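Local coordinates for membrane protein (Acinetobacter baumannii AB307-0294, PDB 5DL5), which probably forms an outer-membrane beta-barrel channel of the OprD porin family that lets small molecules, including antibiotics, across the outer membrane, at residues 247-259 with 264-276. Residues are numbered along the deposited sequence; the frame is centred on the assembly and turned at random.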
ATOM      1  N   ASP A 247       2.463  18.733   9.556  1.00 41.43           N
ATOM      2  CA  ASP A 247       3.063  19.651  10.667  1.00 44.23           C
ATOM      3  C   ASP A 247       4.145  20.495   9.973  1.00 42.17           C
ATOM      4  O   ASP A 247       4.774  20.063   8.932  1.00 39.84           O
ATOM      5  CB  ASP A 247       3.714  18.715  11.700  1.00 50.35           C
ATOM      6  CG  ASP A 247       4.143  19.372  13.027  1.00 59.07           C
ATOM      7  OD1 ASP A 247       3.309  19.358  13.983  1.00 67.16           O
ATOM      8  OD2 ASP A 247       5.373  19.706  13.208  1.00 63.80           O
ATOM      9  N   ALA A 248       4.421  21.633  10.566  1.00 46.51           N
ATOM     10  CA  ALA A 248       5.451  22.598  10.111  1.00 49.80           C
ATOM     11  C   ALA A 248       6.804  21.948   9.975  1.00 51.61           C
ATOM     12  O   ALA A 248       7.509  22.240   9.030  1.00 50.67           O
ATOM     13  CB  ALA A 248       5.554  23.778  11.069  1.00 52.40           C
ATOM     14  N   ASN A 249       7.128  21.002  10.862  1.00 50.33           N
ATOM     15  CA  ASN A 249       8.380  20.232  10.774  1.00 51.70           C
ATOM     16  C   ASN A 249       8.313  18.927  10.025  1.00 47.18           C
ATOM     17  O   ASN A 249       9.242  18.161  10.066  1.00 47.20           O
ATOM     18  CB  ASN A 249       8.881  19.905  12.190  1.00 55.76           C
ATOM     19  CG  ASN A 249       8.978  21.145  13.047  1.00 60.63           C
ATOM     20  OD1 ASN A 249       8.726  21.105  14.254  1.00 69.09           O
ATOM     21  ND2 ASN A 249       9.268  22.266  12.428  1.00 64.88           N
ATOM     22  N   ALA A 250       7.224  18.654   9.346  1.00 43.58           N
ATOM     23  CA  ALA A 250       7.174  17.470   8.537  1.00 42.15           C
ATOM     24  C   ALA A 250       7.968  17.564   7.244  1.00 39.73           C
ATOM     25  O   ALA A 250       8.292  18.633   6.794  1.00 40.60           O
ATOM     26  CB  ALA A 250       5.739  17.126   8.212  1.00 42.29           C
ATOM     27  N   HIS A 251       8.181  16.400   6.634  1.00 40.44           N
ATOM     28  CA  HIS A 251       8.854  16.256   5.406  1.00 41.79           C
ATOM     29  C   HIS A 251       7.858  16.192   4.274  1.00 39.98           C
ATOM     30  O   HIS A 251       6.981  15.318   4.245  1.00 37.24           O
ATOM     31  CB  HIS A 251       9.714  14.990   5.440  1.00 42.77           C
ATOM     32  CG  HIS A 251      10.926  15.136   6.273  1.00 49.22           C
ATOM     33  ND1 HIS A 251      11.005  14.710   7.591  1.00 52.85           N
ATOM     34  CD2 HIS A 251      12.141  15.636   5.966  1.00 49.08           C
ATOM     35  CE1 HIS A 251      12.205  14.964   8.060  1.00 51.60           C
ATOM     36  NE2 HIS A 251      12.921  15.477   7.080  1.00 52.48           N
ATOM     37  N   THR A 252       7.986  17.122   3.339  1.00 37.90           N
ATOM     38  CA  THR A 252       7.136  17.103   2.103  1.00 36.37           C
ATOM     39  C   THR A 252       8.053  17.503   0.934  1.00 38.73           C
ATOM     40  O   THR A 252       9.207  17.922   1.197  1.00 39.82           O
ATOM     41  CB  THR A 252       6.003  18.175   2.182  1.00 35.63           C
ATOM     42  OG1 THR A 252       6.536  19.477   2.474  1.00 34.61           O
ATOM     43  CG2 THR A 252       4.984  17.841   3.171  1.00 36.08           C
ATOM     44  N   TYR A 253       7.540  17.454  -0.315  1.00 37.04           N
ATOM     45  CA  TYR A 253       8.354  17.803  -1.500  1.00 39.22           C
ATOM     46  C   TYR A 253       7.518  18.665  -2.474  1.00 40.90           C
ATOM     47  O   TYR A 253       8.105  19.465  -3.141  1.00 44.26           O
ATOM     48  CB  TYR A 253       8.925  16.619  -2.186  1.00 38.75           C
ATOM     49  CG  TYR A 253       7.882  15.592  -2.561  1.00 37.55           C
ATOM     50  CD1 TYR A 253       7.507  14.639  -1.659  1.00 38.05           C
ATOM     51  CD2 TYR A 253       7.207  15.592  -3.882  1.00 39.46           C
ATOM     52  CE1 TYR A 253       6.564  13.649  -1.973  1.00 37.31           C
ATOM     53  CE2 TYR A 253       6.210  14.630  -4.198  1.00 33.96           C
ATOM     54  CZ  TYR A 253       5.943  13.632  -3.228  1.00 34.88           C
ATOM     55  OH  TYR A 253       4.964  12.644  -3.361  1.00 33.80           O
ATOM     56  N   SER A 254       6.192  18.589  -2.531  1.00 38.27           N
ATOM     57  CA  SER A 254       5.401  19.355  -3.593  1.00 36.83           C
ATOM     58  C   SER A 254       4.756  20.634  -3.035  1.00 38.63           C
ATOM     59  O   SER A 254       3.882  21.173  -3.636  1.00 38.71           O
ATOM     60  CB  SER A 254       4.371  18.329  -4.179  1.00 35.22           C
ATOM     61  OG  SER A 254       3.416  17.978  -3.177  1.00 33.46           O
ATOM     62  N   ALA A 255       5.162  21.162  -1.865  1.00 38.60           N
ATOM     63  CA  ALA A 255       4.420  22.255  -1.226  1.00 39.91           C
ATOM     64  C   ALA A 255       4.499  23.485  -2.060  1.00 42.49           C
ATOM     65  O   ALA A 255       5.498  23.656  -2.750  1.00 43.30           O
ATOM     66  CB  ALA A 255       4.969  22.622   0.134  1.00 42.07           C
ATOM     67  N   THR A 256       3.443  24.314  -2.019  1.00 41.59           N
ATOM     68  CA  THR A 256       3.518  25.685  -2.668  1.00 44.19           C
ATOM     69  C   THR A 256       3.216  26.691  -1.619  1.00 45.27           C
ATOM     70  O   THR A 256       2.974  26.331  -0.442  1.00 43.48           O
ATOM     71  CB  THR A 256       2.520  25.808  -3.849  1.00 45.10           C
ATOM     72  OG1 THR A 256       1.220  25.284  -3.483  1.00 42.22           O
ATOM     73  CG2 THR A 256       3.048  24.994  -4.976  1.00 46.78           C
ATOM     74  N   GLY A 257       3.229  27.957  -2.023  1.00 46.77           N
ATOM     75  CA  GLY A 257       3.090  29.038  -1.095  1.00 47.01           C
ATOM     76  C   GLY A 257       4.315  29.231  -0.239  1.00 50.38           C
ATOM     77  O   GLY A 257       5.413  28.929  -0.692  1.00 52.25           O
ATOM     78  N   THR A 258       4.115  29.831   0.954  1.00 51.53           N
ATOM     79  CA  THR A 258       5.237  30.196   1.838  1.00 55.50           C
ATOM     80  C   THR A 258       5.934  28.873   2.312  1.00 52.93           C
ATOM     81  O   THR A 258       5.258  28.047   2.986  1.00 51.31           O
ATOM     82  CB  THR A 258       4.756  30.990   3.086  1.00 58.75           C
ATOM     83  OG1 THR A 258       4.062  32.210   2.702  1.00 62.33           O
ATOM     84  CG2 THR A 258       5.967  31.323   4.084  1.00 61.50           C
ATOM     85  N   VAL A 259       7.196  28.655   1.894  1.00 50.38           N
ATOM     86  CA  VAL A 259       8.064  27.620   2.407  1.00 52.19           C
ATOM     87  C   VAL A 259       9.346  28.262   2.962  1.00 55.53           C
ATOM     88  O   VAL A 259       9.675  29.381   2.648  1.00 55.83           O
ATOM     89  CB  VAL A 259       8.547  26.607   1.331  1.00 51.98           C
ATOM     90  CG1 VAL A 259       7.417  25.817   0.737  1.00 49.67           C
ATOM     91  CG2 VAL A 259       9.288  27.295   0.205  1.00 53.67           C
ATOM     92  N   ALA A 264      13.839  23.297  -0.316  1.00 60.49           N
ATOM     93  CA  ALA A 264      14.678  22.834  -1.443  1.00 64.89           C
ATOM     94  C   ALA A 264      15.562  21.688  -1.127  1.00 64.10           C
ATOM     95  O   ALA A 264      15.652  20.741  -1.876  1.00 69.30           O
ATOM     96  CB  ALA A 264      15.563  24.065  -1.896  1.00 69.48           C
ATOM     97  N   ALA A 265      16.225  21.806   0.012  1.00 66.25           N
ATOM     98  CA  ALA A 265      17.179  20.853   0.508  1.00 68.06           C
ATOM     99  C   ALA A 265      16.674  19.918   1.628  1.00 65.59           C
ATOM    100  O   ALA A 265      17.059  18.786   1.669  1.00 65.19           O
ATOM    101  CB  ALA A 265      18.372  21.646   1.019  1.00 70.45           C
ATOM    102  N   ASP A 266      15.863  20.433   2.550  1.00 64.97           N
ATOM    103  CA  ASP A 266      15.401  19.751   3.765  1.00 61.54           C
ATOM    104  C   ASP A 266      14.087  18.947   3.569  1.00 56.36           C
ATOM    105  O   ASP A 266      13.856  17.906   4.210  1.00 54.57           O
ATOM    106  CB  ASP A 266      15.057  20.835   4.832  1.00 68.19           C
ATOM    107  CG  ASP A 266      16.221  21.290   5.583  1.00 81.15           C
ATOM    108  OD1 ASP A 266      17.329  20.844   5.191  1.00 94.75           O
ATOM    109  OD2 ASP A 266      16.084  22.148   6.529  1.00 84.91           O
ATOM    110  N   GLY A 267      13.189  19.495   2.754  1.00 51.84           N
ATOM    111  CA  GLY A 267      11.848  18.972   2.646  1.00 47.98           C
ATOM    112  C   GLY A 267      11.060  19.499   3.826  1.00 46.44           C
ATOM    113  O   GLY A 267       9.992  19.054   4.013  1.00 47.18           O
ATOM    114  N   ILE A 268      11.545  20.484   4.593  1.00 44.81           N
ATOM    115  CA  ILE A 268      10.813  20.966   5.704  1.00 45.82           C
ATOM    116  C   ILE A 268      10.202  22.309   5.387  1.00 45.97           C
ATOM    117  O   ILE A 268      10.897  23.289   5.303  1.00 47.27           O
ATOM    118  CB  ILE A 268      11.737  21.023   6.971  1.00 50.22           C
ATOM    119  CG1 ILE A 268      12.075  19.596   7.413  1.00 52.04           C
ATOM    120  CG2 ILE A 268      11.105  21.792   8.147  1.00 51.49           C
ATOM    121  CD1 ILE A 268      12.982  19.651   8.630  1.00 55.97           C
ATOM    122  N   ALA A 269       8.874  22.380   5.283  1.00 43.63           N
ATOM    123  CA  ALA A 269       8.252  23.650   4.936  1.00 47.11           C
ATOM    124  C   ALA A 269       8.317  24.722   6.017  1.00 50.80           C
ATOM    125  O   ALA A 269       8.205  25.908   5.669  1.00 51.11           O
ATOM    126  CB  ALA A 269       6.790  23.479   4.516  1.00 44.66           C
ATOM    127  N   GLY A 270       8.407  24.329   7.302  1.00 49.20           N
ATOM    128  CA  GLY A 270       8.400  25.293   8.358  1.00 52.23           C
ATOM    129  C   GLY A 270       7.028  25.924   8.537  1.00 53.23           C
ATOM    130  O   GLY A 270       6.900  26.778   9.359  1.00 54.49           O
ATOM    131  N   GLU A 271       6.003  25.560   7.785  1.00 49.40           N
ATOM    132  CA  GLU A 271       4.650  25.839   8.250  1.00 52.10           C
ATOM    133  C   GLU A 271       3.735  24.727   7.797  1.00 47.39           C
ATOM    134  O   GLU A 271       4.163  23.867   6.983  1.00 44.55           O
ATOM    135  CB  GLU A 271       4.137  27.168   7.732  1.00 58.86           C
ATOM    136  CG  GLU A 271       3.956  27.231   6.251  1.00 59.86           C
ATOM    137  CD  GLU A 271       3.560  28.659   5.809  1.00 71.13           C
ATOM    138  OE1 GLU A 271       4.219  29.623   6.255  1.00 68.84           O
ATOM    139  OE2 GLU A 271       2.591  28.791   4.996  1.00 74.72           O
ATOM    140  N   GLU A 272       2.533  24.704   8.389  1.00 45.66           N
ATOM    141  CA  GLU A 272       1.567  23.631   8.120  1.00 46.38           C
ATOM    142  C   GLU A 272       1.177  23.712   6.605  1.00 42.60           C
ATOM    143  O   GLU A 272       1.190  24.802   5.989  1.00 40.74           O
ATOM    144  CB  GLU A 272       0.365  23.705   9.090  1.00 50.37           C
ATOM    145  CG  GLU A 272       0.804  23.498  10.541  1.00 58.90           C
ATOM    146  CD  GLU A 272      -0.297  23.079  11.491  1.00 66.84           C
ATOM    147  OE1 GLU A 272      -1.369  23.719  11.553  1.00 74.61           O
ATOM    148  OE2 GLU A 272      -0.079  22.084  12.226  1.00 80.70           O
ATOM    149  N   LYS A 273       0.941  22.569   6.008  1.00 37.55           N
ATOM    150  CA  LYS A 273       0.471  22.466   4.619  1.00 37.18           C
ATOM    151  C   LYS A 273      -0.642  21.428   4.654  1.00 36.74           C
ATOM    152  O   LYS A 273      -0.613  20.524   5.504  1.00 35.97           O
ATOM    153  CB  LYS A 273       1.628  22.037   3.720  1.00 36.19           C
ATOM    154  CG  LYS A 273       2.802  22.999   3.563  1.00 38.61           C
ATOM    155  CD  LYS A 273       2.452  24.341   2.859  1.00 39.18           C
ATOM    156  CE  LYS A 273       3.631  25.300   2.972  1.00 41.92           C
ATOM    157  NZ  LYS A 273       3.335  26.560   2.281  1.00 44.86           N
ATOM    158  N   THR A 274      -1.638  21.632   3.810  1.00 36.17           N
ATOM    159  CA  THR A 274      -2.831  20.842   3.781  1.00 38.03           C
ATOM    160  C   THR A 274      -3.082  20.333   2.393  1.00 37.90           C
ATOM    161  O   THR A 274      -2.958  21.084   1.411  1.00 36.10           O
ATOM    162  CB  THR A 274      -4.009  21.723   4.253  1.00 45.11           C
ATOM    163  OG1 THR A 274      -3.874  21.894   5.650  1.00 53.23           O
ATOM    164  CG2 THR A 274      -5.413  20.993   4.078  1.00 46.89           C
ATOM    165  N   ASN A 275      -3.492  19.078   2.327  1.00 36.70           N
ATOM    166  CA  ASN A 275      -3.872  18.393   1.077  1.00 33.46           C
ATOM    167  C   ASN A 275      -5.227  17.837   1.332  1.00 33.55           C
ATOM    168  O   ASN A 275      -5.453  17.253   2.397  1.00 29.63           O
ATOM    169  CB  ASN A 275      -3.019  17.174   0.828  1.00 33.64           C
ATOM    170  CG  ASN A 275      -3.406  16.392  -0.405  1.00 31.42           C
ATOM    171  OD1 ASN A 275      -3.989  15.285  -0.289  1.00 32.04           O
ATOM    172  ND2 ASN A 275      -3.100  16.955  -1.608  1.00 32.79           N
ATOM    173  N   ASN A 276      -6.113  17.991   0.380  1.00 30.55           N
ATOM    174  CA  ASN A 276      -7.262  17.072   0.199  1.00 31.95           C
ATOM    175  C   ASN A 276      -7.127  16.331  -1.166  1.00 30.91           C
ATOM    176  O   ASN A 276      -6.838  16.933  -2.191  1.00 33.91           O
ATOM    177  CB  ASN A 276      -8.599  17.822   0.203  1.00 34.54           C
ATOM    178  CG  ASN A 276      -8.804  18.568   1.497  1.00 40.75           C
ATOM    179  OD1 ASN A 276      -9.021  17.972   2.517  1.00 46.32           O
ATOM    180  ND2 ASN A 276      -8.590  19.820   1.491  1.00 42.08           N
TER
HETATM  181  O   HOH W   1       4.641  21.111   6.289  1.00 39.42           O
HETATM  182  O   HOH W   2       6.918  20.401   4.917  1.00 40.68           O
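Lys273 bends at its second torsion (chi2 -65°) and is extended beyond it, which carries NZ to the carbonyls of Thr256 and Thr258. The setting is the long loop joining antiparallel strands 233-246 and 273-286 of the porin beta-barrel, folded back on itself. NZ donates to Thr256 O at 2.8 Å, slightly tilted from that carbonyl plane. It approaches Thr258 O from above the plane, 46° out of it and off the lone-pair direction; the 2.5 Å between NZ and Thr258 O is unusually short, its exact length doubtful. The aliphatic part of Lys273 runs past Ala255 CB. Glu271 crosses Thr258 at about a right angle, its OE1 packing on Thr258 CG2, while OE2 makes a long salt bridge with NZ (3.6 Å); this carboxylate probably helps hold the ammonium in its charged form.

At the other end, Thr252 N hydrogen-bonds to Gly267 O (2.9 Å) in the carbonyl plane with a nearly straight N-H (169°). Gly267 has positive phi where the chain leaves the short helix 263-266. The bond from Gly270 N to Ala248 O (2.9 Å) is weak because its N-H is strongly bent. One water accepts from Ala269 N, lies 2.9 Å from Ala250 O and 2.6 Å from Thr252 OG1, a hydroxyl also bonded to Tyr263. Ile268 CG1 sits over one face of the His251 ring, displaced toward its rim, and at the ring edge His251 CD2 lies 3.3 Å from Asp266 O.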